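Local coordinates for HTH cro/C1-type domain-containing protein (Pseudomonas aeruginosa PAO1, PDB 7CSV), which is the antitoxin HigA, a regulatory factor that recognises specific pseudopalindromic DNA motifs and forms a dimer, at residues I9-I14 with N72-Y77. Numbering follows the deposited sequence.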
ATOM      1  N   ILE A   9      12.420  -2.296   4.895  1.00 15.64           N
ATOM      2  CA  ILE A   9      13.247  -1.647   3.888  1.00 17.58           C
ATOM      3  C   ILE A   9      12.433  -0.499   3.323  1.00 14.64           C
ATOM      4  O   ILE A   9      11.409  -0.726   2.671  1.00 16.81           O
ATOM      5  CB  ILE A   9      13.660  -2.609   2.770  1.00 17.95           C
ATOM      6  CG1 ILE A   9      14.554  -3.717   3.318  1.00 21.50           C
ATOM      7  CG2 ILE A   9      14.382  -1.856   1.662  1.00 19.14           C
ATOM      8  CD1 ILE A   9      15.188  -4.521   2.232  1.00 25.19           C
ATOM      9  N   HIS A  10      12.891   0.719   3.560  1.00 15.03           N
ATOM     10  CA  HIS A  10      12.148   1.874   3.078  1.00 16.66           C
ATOM     11  C   HIS A  10      12.217   1.972   1.555  1.00 14.23           C
ATOM     12  O   HIS A  10      13.277   1.750   0.960  1.00 15.67           O
ATOM     13  CB  HIS A  10      12.682   3.155   3.702  1.00 16.61           C
ATOM     14  CG  HIS A  10      11.725   4.295   3.602  1.00 12.24           C
ATOM     15  ND1 HIS A  10      11.572   5.029   2.446  1.00 12.27           N
ATOM     16  CD2 HIS A  10      10.851   4.811   4.497  1.00 14.78           C
ATOM     17  CE1 HIS A  10      10.650   5.954   2.637  1.00 12.76           C
ATOM     18  NE2 HIS A  10      10.199   5.846   3.875  1.00 12.24           N
ATOM     19  N   PRO A  11      11.103   2.309   0.897  1.00 12.60           N
ATOM     20  CA  PRO A  11      11.133   2.481  -0.561  1.00 13.15           C
ATOM     21  C   PRO A  11      12.169   3.481  -1.026  1.00 13.56           C
ATOM     22  O   PRO A  11      12.674   3.350  -2.146  1.00 13.92           O
ATOM     23  CB  PRO A  11       9.719   2.976  -0.890  1.00 16.33           C
ATOM     24  CG  PRO A  11       8.874   2.499   0.248  1.00 13.86           C
ATOM     25  CD  PRO A  11       9.747   2.464   1.459  1.00 12.86           C
ATOM     26  N   GLY A  12      12.478   4.492  -0.216  1.00 12.93           N
ATOM     27  CA  GLY A  12      13.463   5.479  -0.623  1.00 13.60           C
ATOM     28  C   GLY A  12      14.848   4.894  -0.782  1.00 17.46           C
ATOM     29  O   GLY A  12      15.647   5.389  -1.580  1.00 15.39           O
ATOM     30  N   GLU A  13      15.145   3.823  -0.046  1.00 14.83           N
ATOM     31  CA  GLU A  13      16.422   3.144  -0.224  1.00 16.29           C
ATOM     32  C   GLU A  13      16.534   2.538  -1.618  1.00 15.81           C
ATOM     33  O   GLU A  13      17.588   2.626  -2.262  1.00 15.21           O
ATOM     34  CB  GLU A  13      16.582   2.077   0.855  1.00 19.38           C
ATOM     35  CG  GLU A  13      17.813   1.207   0.727  1.00 23.07           C
ATOM     36  CD  GLU A  13      17.889   0.201   1.862  1.00 24.64           C
ATOM     37  OE1 GLU A  13      18.167  -0.984   1.601  1.00 32.67           O
ATOM     38  OE2 GLU A  13      17.638   0.595   3.017  1.00 27.05           O
ATOM     39  N   ILE A  14      15.455   1.918  -2.100  1.00 12.75           N
ATOM     40  CA  ILE A  14      15.453   1.363  -3.450  1.00 14.81           C
ATOM     41  C   ILE A  14      15.464   2.476  -4.489  1.00 13.82           C
ATOM     42  O   ILE A  14      16.118   2.357  -5.535  1.00 13.59           O
ATOM     43  CB  ILE A  14      14.248   0.424  -3.624  1.00 16.79           C
ATOM     44  CG1 ILE A  14      14.468  -0.829  -2.763  1.00 20.93           C
ATOM     45  CG2 ILE A  14      14.004   0.090  -5.098  1.00 18.90           C
ATOM     46  CD1 ILE A  14      13.460  -1.903  -2.967  1.00 29.16           C
ATOM     47  N   ASN A  72       3.951  -1.499  -3.931  1.00  9.76           N
ATOM     48  CA  ASN A  72       4.287  -2.777  -3.305  1.00 11.46           C
ATOM     49  C   ASN A  72       5.485  -2.628  -2.377  1.00 11.93           C
ATOM     50  O   ASN A  72       5.523  -3.235  -1.299  1.00 11.85           O
ATOM     51  CB  ASN A  72       4.565  -3.840  -4.377  1.00 11.53           C
ATOM     52  CG  ASN A  72       3.306  -4.293  -5.120  1.00 15.88           C
ATOM     53  OD1 ASN A  72       2.174  -4.074  -4.665  1.00 17.31           O
ATOM     54  ND2 ASN A  72       3.506  -4.940  -6.269  1.00 12.13           N
ATOM     55  N   LEU A  73       6.477  -1.816  -2.769  1.00 12.38           N
ATOM     56  CA  LEU A  73       7.589  -1.547  -1.860  1.00 12.64           C
ATOM     57  C   LEU A  73       7.100  -0.818  -0.619  1.00 11.30           C
ATOM     58  O   LEU A  73       7.533  -1.112   0.504  1.00 11.89           O
ATOM     59  CB  LEU A  73       8.661  -0.717  -2.562  1.00 10.70           C
ATOM     60  CG  LEU A  73       9.365  -1.368  -3.749  1.00 12.73           C
ATOM     61  CD1 LEU A  73      10.319  -0.371  -4.395  1.00 12.46           C
ATOM     62  CD2 LEU A  73      10.101  -2.624  -3.292  1.00 11.60           C
ATOM     63  N   GLN A  74       6.182   0.128  -0.806  1.00  9.28           N
ATOM     64  CA  GLN A  74       5.640   0.870   0.323  1.00  9.76           C
ATOM     65  C   GLN A  74       4.860  -0.043   1.256  1.00  9.34           C
ATOM     66  O   GLN A  74       5.006   0.038   2.482  1.00 12.73           O
ATOM     67  CB  GLN A  74       4.750   2.006  -0.185  1.00 11.65           C
ATOM     68  CG  GLN A  74       4.095   2.801   0.948  1.00  9.56           C
ATOM     69  CD  GLN A  74       5.105   3.516   1.798  1.00 10.13           C
ATOM     70  OE1 GLN A  74       6.087   4.065   1.293  1.00 11.81           O
ATOM     71  NE2 GLN A  74       4.890   3.506   3.115  1.00 17.69           N
ATOM     72  N   SER A  75       4.019  -0.911   0.699  1.00  9.49           N
ATOM     73  CA  SER A  75       3.231  -1.790   1.553  1.00 10.87           C
ATOM     74  C   SER A  75       4.130  -2.732   2.338  1.00 12.86           C
ATOM     75  O   SER A  75       3.872  -3.011   3.519  1.00 11.77           O
ATOM     76  CB  SER A  75       2.226  -2.576   0.724  1.00 11.96           C
ATOM     77  OG  SER A  75       2.875  -3.448  -0.164  1.00 17.76           O
ATOM     78  N   GLU A  76       5.193  -3.245   1.707  1.00  9.40           N
ATOM     79  CA  GLU A  76       6.107  -4.098   2.467  1.00  9.88           C
ATOM     80  C   GLU A  76       6.695  -3.343   3.652  1.00 12.54           C
ATOM     81  O   GLU A  76       6.739  -3.872   4.769  1.00 10.28           O
ATOM     82  CB  GLU A  76       7.222  -4.647   1.571  1.00 10.25           C
ATOM     83  CG  GLU A  76       8.264  -5.514   2.344  1.00 12.23           C
ATOM     84  CD  GLU A  76       7.791  -6.923   2.673  1.00 14.33           C
ATOM     85  OE1 GLU A  76       8.568  -7.669   3.323  1.00 13.47           O
ATOM     86  OE2 GLU A  76       6.664  -7.312   2.295  1.00 15.80           O
ATOM     87  N   TYR A  77       7.115  -2.089   3.435  1.00 10.46           N
ATOM     88  CA  TYR A  77       7.685  -1.285   4.516  1.00 12.00           C
ATOM     89  C   TYR A  77       6.659  -1.040   5.615  1.00 10.29           C
ATOM     90  O   TYR A  77       6.952  -1.203   6.810  1.00 10.61           O
ATOM     91  CB  TYR A  77       8.201   0.052   3.961  1.00  9.75           C
ATOM     92  CG  TYR A  77       8.605   1.027   5.056  1.00 10.30           C
ATOM     93  CD1 TYR A  77       9.861   0.955   5.657  1.00 11.90           C
ATOM     94  CD2 TYR A  77       7.724   2.014   5.490  1.00 14.37           C
ATOM     95  CE1 TYR A  77      10.228   1.855   6.669  1.00 13.47           C
ATOM     96  CE2 TYR A  77       8.075   2.908   6.488  1.00 15.06           C
ATOM     97  CZ  TYR A  77       9.322   2.831   7.072  1.00 15.61           C
ATOM     98  OH  TYR A  77       9.648   3.739   8.053  1.00 18.07           O
TER
HETATM   99  O   HOH W   1       9.904  -2.554   1.323  1.00 16.45           O
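Ile9 meets Tyr77 through its backbone: the carbonyl O lies 3.5 Å from Tyr77 CB, just before the first helix of this Cro/C1-type helix-turn-helix fold packs on the long helix 67-93. No direct hydrogen bond joins the two segments, but a water donates to both Ile9 O (2.7 Å) and Leu73 O (2.9 Å) and so ties the incoming chain to that helix. His10 follows as N-cap of helix 11-23. Its ND1 accepts from Gly12 N in a nearly straight bond (165°), close to the ring plane, which holds the imidazole in place. With CG anti to the backbone N (chi1 -162°), the ring turns its CD2 edge onto one face of Tyr77, a T-shaped pair with planes at 64° and CD2 3.6 Å from Tyr77 CZ. Pro11 then wedges against the long helix, its CD at 3.8 Å from Tyr77 CB and its CG at 3.4 Å from Gln74 OE1. That amide oxygen accepts a hydrogen bond from Ile51 N, while Gln74 NE2 bonds to Ser78 OG. One turn into its helix, Ile14 meets Leu73 tip to tip; CD1 presses on Leu73 CD2 at 3.5 Å, tighter than usual for two methyl groups.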